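Local atomic coordinates of tegument protein VP22 (PDB entry 4XAL), a protein that takes part in late viral mRNA accumulation and translation, modulates the RNase activity of the virion host shutoff protein and stabilises microtubules during herpes simplex virus infection. Residues 83-86 with 87-90; 31-34 with 35-39. One frame throughout, in Å; residues are numbered along the deposited sequence.

Contact 1: 83-86 with 87-90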
ATOM      1  N   ASN A  83      11.747   5.281  22.660  1.00 14.36           N
ATOM      2  CA  ASN A  83      10.970   6.477  22.970  1.00 19.63           C
ATOM      3  C   ASN A  83      11.430   7.674  22.144  1.00 19.71           C
ATOM      4  O   ASN A  83      10.621   8.440  21.623  1.00 18.59           O
ATOM      5  CB  ASN A  83      11.076   6.802  24.464  1.00 22.59           C
ATOM      6  CG  ASN A  83      10.207   7.974  24.877  1.00 35.18           C
ATOM      7  OD1 ASN A  83       9.018   8.020  24.557  1.00 43.26           O
ATOM      8  ND2 ASN A  83      10.791   8.921  25.608  1.00 43.71           N
ATOM      9  N   GLU A  84      12.745   7.837  22.039  1.00 15.95           N
ATOM     10  CA  GLU A  84      13.321   8.907  21.237  1.00 15.93           C
ATOM     11  C   GLU A  84      12.982   8.749  19.758  1.00 15.65           C
ATOM     12  O   GLU A  84      12.619   9.723  19.071  1.00 16.20           O
ATOM     13  CB  GLU A  84      14.844   8.941  21.435  1.00 17.43           C
ATOM     14  CG  GLU A  84      15.242   9.381  22.834  1.00 18.40           C
ATOM     15  CD  GLU A  84      16.620   8.901  23.247  1.00 22.61           C
ATOM     16  OE1 GLU A  84      17.347   8.324  22.419  1.00 20.67           O
ATOM     17  OE2 GLU A  84      16.979   9.090  24.425  1.00 31.08           O
ATOM     18  N   LEU A  85      13.121   7.528  19.258  1.00 14.21           N
ATOM     19  CA  LEU A  85      12.886   7.278  17.838  1.00 15.07           C
ATOM     20  C   LEU A  85      11.425   7.558  17.482  1.00 16.26           C
ATOM     21  O   LEU A  85      11.133   8.155  16.443  1.00 16.58           O
ATOM     22  CB  LEU A  85      13.263   5.843  17.472  1.00 15.70           C
ATOM     23  CG  LEU A  85      12.894   5.396  16.056  1.00 16.86           C
ATOM     24  CD1 LEU A  85      13.720   6.157  15.022  1.00 20.31           C
ATOM     25  CD2 LEU A  85      13.072   3.895  15.892  1.00 17.44           C
ATOM     26  N   LEU A  86      10.507   7.127  18.349  1.00 18.07           N
ATOM     27  CA  LEU A  86       9.083   7.388  18.132  1.00 16.57           C
ATOM     28  C   LEU A  86       8.826   8.879  17.948  1.00 20.50           C
ATOM     29  O   LEU A  86       8.051   9.284  17.086  1.00 16.90           O
ATOM     30  CB  LEU A  86       8.256   6.856  19.300  1.00 18.85           C
ATOM     31  CG  LEU A  86       8.217   5.340  19.450  1.00 19.16           C
ATOM     32  CD1 LEU A  86       7.545   4.959  20.777  1.00 20.73           C
ATOM     33  CD2 LEU A  86       7.469   4.727  18.294  1.00 19.22           C
ATOM     34  N   GLY A  87       9.500   9.696  18.752  1.00 16.48           N
ATOM     35  CA  GLY A  87       9.323  11.135  18.674  1.00 19.49           C
ATOM     36  C   GLY A  87       9.702  11.764  17.347  1.00 19.70           C
ATOM     37  O   GLY A  87       9.167  12.814  16.980  1.00 26.54           O
ATOM     38  N   ILE A  88      10.622  11.143  16.617  1.00 17.25           N
ATOM     39  CA  ILE A  88      11.074  11.709  15.352  1.00 20.24           C
ATOM     40  C   ILE A  88      10.556  10.979  14.123  1.00 25.41           C
ATOM     41  O   ILE A  88      10.928  11.309  13.000  1.00 23.80           O
ATOM     42  CB  ILE A  88      12.614  11.733  15.264  1.00 23.83           C
ATOM     43  CG1 ILE A  88      13.172  10.310  15.268  1.00 23.31           C
ATOM     44  CG2 ILE A  88      13.188  12.518  16.420  1.00 28.46           C
ATOM     45  CD1 ILE A  88      14.599  10.224  14.788  1.00 28.07           C
ATOM     46  N   THR A  89       9.708   9.981  14.318  1.00 17.08           N
ATOM     47  CA  THR A  89       9.288   9.173  13.180  1.00 14.47           C
ATOM     48  C   THR A  89       8.229   9.927  12.385  1.00 17.32           C
ATOM     49  O   THR A  89       7.117  10.140  12.863  1.00 21.01           O
ATOM     50  CB  THR A  89       8.745   7.797  13.629  1.00 17.44           C
ATOM     51  OG1 THR A  89       9.821   7.035  14.194  1.00 16.97           O
ATOM     52  CG2 THR A  89       8.158   7.021  12.440  1.00 16.33           C
ATOM     53  N   THR A  90       8.608  10.349  11.183  1.00 18.67           N
ATOM     54  CA  THR A  90       7.686  11.008  10.260  1.00 18.34           C
ATOM     55  C   THR A  90       7.942  10.412   8.900  1.00 21.66           C
ATOM     56  O   THR A  90       8.944  10.719   8.262  1.00 24.31           O
ATOM     57  CB  THR A  90       7.887  12.526  10.209  1.00 27.46           C
ATOM     58  OG1 THR A  90       7.671  13.078  11.512  1.00 26.87           O
ATOM     59  CG2 THR A  90       6.900  13.147   9.239  1.00 28.16           C
TER
HETATM   60  O   HOH W   1       6.250  11.193  15.127  1.00 24.58           O
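With chi1 at -67°, Thr89 keeps OG1 beside its own backbone N and turned back over the last helical turn, where the hydroxyl meets the carbonyl of Leu85. Thr89 OG1 donates to Leu85 O over 2.8 Å, and Ile88 N donates to the same oxygen over 3.0 Å. Both donors stand well above the carbonyl plane, on opposite faces, so two bonds grip one oxygen from either side. Threonine suits this place because its short hydroxyl reaches the carbonyl four residues back while its side chain also touches Leu70 of helix 41-74, so the residue serves a polar and an apolar neighbour.

Ile88 places CG1 between its backbone N and carbonyl carbon, chi1 64°, bringing it to 3.2 Å from Leu85 O, a tight contact. Its CD1 then lies 4.2 Å from Leu85 CD1, the two side chains crossing at about a right angle. Leu85, buried, also packs on Leu70, Trp71 and Ser74 of helix 41-74, a place for a bulky apolar residue. The regular ladder fades here: Gly87 N to Asn83 O is a weak bond of 3.3 Å, and Ile88 N to Glu84 O is weak as well. A water bridges the backbone after the last turn, donating to Thr89 O at 2.6 Å and, less closely, to Leu86 O. Such a side-chain hydroxyl bonded to the carbonyl four residues earlier is a familiar feature of threonine in and at the end of helices; here it lies where helix 79-88 gives way to loop, and 83-90 falls within a nuclear export signal assigned by similarity.

Contact 2: 31-34 with 35-39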
ATOM      1  N   ALA A  31     -17.012  -8.964 -15.023  1.00 22.11           N
ATOM      2  CA  ALA A  31     -18.424  -9.018 -15.364  1.00 24.96           C
ATOM      3  C   ALA A  31     -18.845  -8.030 -16.467  1.00 30.34           C
ATOM      4  O   ALA A  31     -19.583  -8.425 -17.377  1.00 25.06           O
ATOM      5  CB  ALA A  31     -19.263  -8.809 -14.115  1.00 26.41           C
ATOM      6  N   PRO A  32     -18.398  -6.753 -16.404  1.00 27.49           N
ATOM      7  CA  PRO A  32     -18.788  -5.850 -17.504  1.00 24.07           C
ATOM      8  C   PRO A  32     -18.390  -6.365 -18.898  1.00 31.13           C
ATOM      9  O   PRO A  32     -17.230  -6.709 -19.118  1.00 27.99           O
ATOM     10  CB  PRO A  32     -18.032  -4.554 -17.183  1.00 22.70           C
ATOM     11  CG  PRO A  32     -17.874  -4.567 -15.692  1.00 20.39           C
ATOM     12  CD  PRO A  32     -17.686  -6.031 -15.325  1.00 23.50           C
ATOM     13  N   PRO A  33     -19.348  -6.407 -19.837  1.00 30.39           N
ATOM     14  CA  PRO A  33     -19.112  -7.025 -21.152  1.00 27.86           C
ATOM     15  C   PRO A  33     -18.139  -6.273 -22.058  1.00 28.66           C
ATOM     16  O   PRO A  33     -17.479  -6.898 -22.881  1.00 31.56           O
ATOM     17  CB  PRO A  33     -20.514  -7.055 -21.777  1.00 31.35           C
ATOM     18  CG  PRO A  33     -21.273  -5.994 -21.062  1.00 34.28           C
ATOM     19  CD  PRO A  33     -20.760  -6.038 -19.653  1.00 31.20           C
ATOM     20  N   ASN A  34     -18.057  -4.953 -21.931  1.00 26.45           N
ATOM     21  CA  ASN A  34     -17.114  -4.177 -22.720  1.00 22.63           C
ATOM     22  C   ASN A  34     -16.696  -2.924 -21.943  1.00 25.38           C
ATOM     23  O   ASN A  34     -17.322  -2.599 -20.941  1.00 25.34           O
ATOM     24  CB  ASN A  34     -17.725  -3.808 -24.071  1.00 30.83           C
ATOM     25  CG  ASN A  34     -19.048  -3.128 -23.932  1.00 37.13           C
ATOM     26  OD1 ASN A  34     -19.114  -1.925 -23.649  1.00 38.79           O
ATOM     27  ND2 ASN A  34     -20.123  -3.885 -24.137  1.00 39.30           N
ATOM     28  N   PRO A  35     -15.634  -2.236 -22.393  1.00 26.20           N
ATOM     29  CA  PRO A  35     -15.098  -1.106 -21.616  1.00 28.01           C
ATOM     30  C   PRO A  35     -16.098   0.009 -21.297  1.00 31.82           C
ATOM     31  O   PRO A  35     -15.886   0.737 -20.316  1.00 25.62           O
ATOM     32  CB  PRO A  35     -13.987  -0.563 -22.521  1.00 27.97           C
ATOM     33  CG  PRO A  35     -13.525  -1.751 -23.271  1.00 28.74           C
ATOM     34  CD  PRO A  35     -14.757  -2.567 -23.532  1.00 28.10           C
ATOM     35  N   ASP A  36     -17.156   0.152 -22.094  1.00 22.94           N
ATOM     36  CA  ASP A  36     -18.069   1.273 -21.919  1.00 27.09           C
ATOM     37  C   ASP A  36     -19.357   0.846 -21.246  1.00 23.92           C
ATOM     38  O   ASP A  36     -20.249   1.660 -21.022  1.00 26.86           O
ATOM     39  CB  ASP A  36     -18.378   1.936 -23.267  1.00 29.53           C
ATOM     40  CG  ASP A  36     -17.215   2.761 -23.797  1.00 40.18           C
ATOM     41  OD1 ASP A  36     -16.504   3.413 -22.992  1.00 42.20           O
ATOM     42  OD2 ASP A  36     -16.997   2.752 -25.028  1.00 43.41           O
ATOM     43  N   ALA A  37     -19.458  -0.434 -20.915  1.00 22.85           N
ATOM     44  CA  ALA A  37     -20.659  -0.935 -20.263  1.00 24.62           C
ATOM     45  C   ALA A  37     -20.817  -0.401 -18.841  1.00 27.29           C
ATOM     46  O   ALA A  37     -19.898  -0.483 -18.021  1.00 24.95           O
ATOM     47  CB  ALA A  37     -20.656  -2.458 -20.254  1.00 29.91           C
ATOM     48  N   PRO A  38     -22.000   0.132 -18.532  1.00 26.49           N
ATOM     49  CA  PRO A  38     -22.279   0.592 -17.168  1.00 26.68           C
ATOM     50  C   PRO A  38     -22.195  -0.532 -16.141  1.00 27.75           C
ATOM     51  O   PRO A  38     -22.769  -1.614 -16.313  1.00 21.02           O
ATOM     52  CB  PRO A  38     -23.709   1.150 -17.270  1.00 29.29           C
ATOM     53  CG  PRO A  38     -24.284   0.524 -18.516  1.00 29.65           C
ATOM     54  CD  PRO A  38     -23.130   0.366 -19.449  1.00 31.85           C
ATOM     55  N   TRP A  39     -21.456  -0.280 -15.064  1.00 19.27           N
ATOM     56  CA  TRP A  39     -21.358  -1.230 -13.973  1.00 18.77           C
ATOM     57  C   TRP A  39     -22.655  -1.339 -13.218  1.00 23.96           C
ATOM     58  O   TRP A  39     -23.288  -0.332 -12.925  1.00 23.71           O
ATOM     59  CB  TRP A  39     -20.277  -0.816 -12.962  1.00 18.92           C
ATOM     60  CG  TRP A  39     -18.873  -0.787 -13.464  1.00 17.66           C
ATOM     61  CD1 TRP A  39     -18.373  -1.357 -14.603  1.00 18.88           C
ATOM     62  CD2 TRP A  39     -17.770  -0.150 -12.812  1.00 15.78           C
ATOM     63  NE1 TRP A  39     -17.016  -1.111 -14.698  1.00 16.79           N
ATOM     64  CE2 TRP A  39     -16.627  -0.369 -13.607  1.00 15.76           C
ATOM     65  CE3 TRP A  39     -17.646   0.596 -11.634  1.00 18.67           C
ATOM     66  CZ2 TRP A  39     -15.371   0.134 -13.266  1.00 14.87           C
ATOM     67  CZ3 TRP A  39     -16.388   1.095 -11.290  1.00 13.97           C
ATOM     68  CH2 TRP A  39     -15.272   0.864 -12.108  1.00 13.78           C
TER
HETATM   69  O   HOH W   2     -17.348  -1.304 -18.239  1.00 19.88           O
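The Trp39 indole meets the Pro32 ring obliquely, with Pro32 CG 3.4 Å from CD1 of Trp39 and also close to NE1, so the pyrrole part of the indole carries the contact. Asn34 opens a type I beta turn to Ala37, and its flat carboxamide makes an Asx turn on it. Trp39 further touches Ala44 and Asn47 of helix 41-74, while Pro32 rests on Val43 of that helix; rigid proline and broad tryptophan together make an apolar patch where the loop approaches the helix. Ala37 N donates to Asn34 O over 3.0 Å at a fairly straight 162°, closing the beta turn. The Asx turn is closed by a long, bent bond from Asp36 N to Asn34 OD1, 3.3 Å, with the donor tilted 18° from the plane of the side-chain carbonyl. Asn34 can do this because its CG sits between its backbone N and carbonyl carbon, chi1 53°, swinging the amide oxygen forward over the turn. Proline suits the second position, since its ring already holds phi near the value the turn needs and its nitrogen has no hydrogen to satisfy. Ala37 is small enough to lie against the Pro33 ring, its CB 3.6 Å from Pro33 CD. A water beside the turn, for whose two protons other acceptors compete, lies 3.0 Å from Asn34 O and 2.7 Å from Ala37 O.

In the fold
Contacts 1 and 2, both in the conserved core domain of VP22, lie on opposite sides of the chain's centre, their own centres 48 Å apart and their nearest atoms about 33 Å apart, so they do not touch. Along the chain they follow in series: contact 2 precedes the long helix 41-74, and contact 1 ends the short helix 79-88 that comes after it. That long helix relates the two, since 31-39 packs near its start and 83-90 near its end. Both lie within the region found by experiment to interact with gE. Contact 1 also adjoins a bound peptide, to whose acidic side chain Thr90 N is hydrogen-bonded, and leads into strand 91-94.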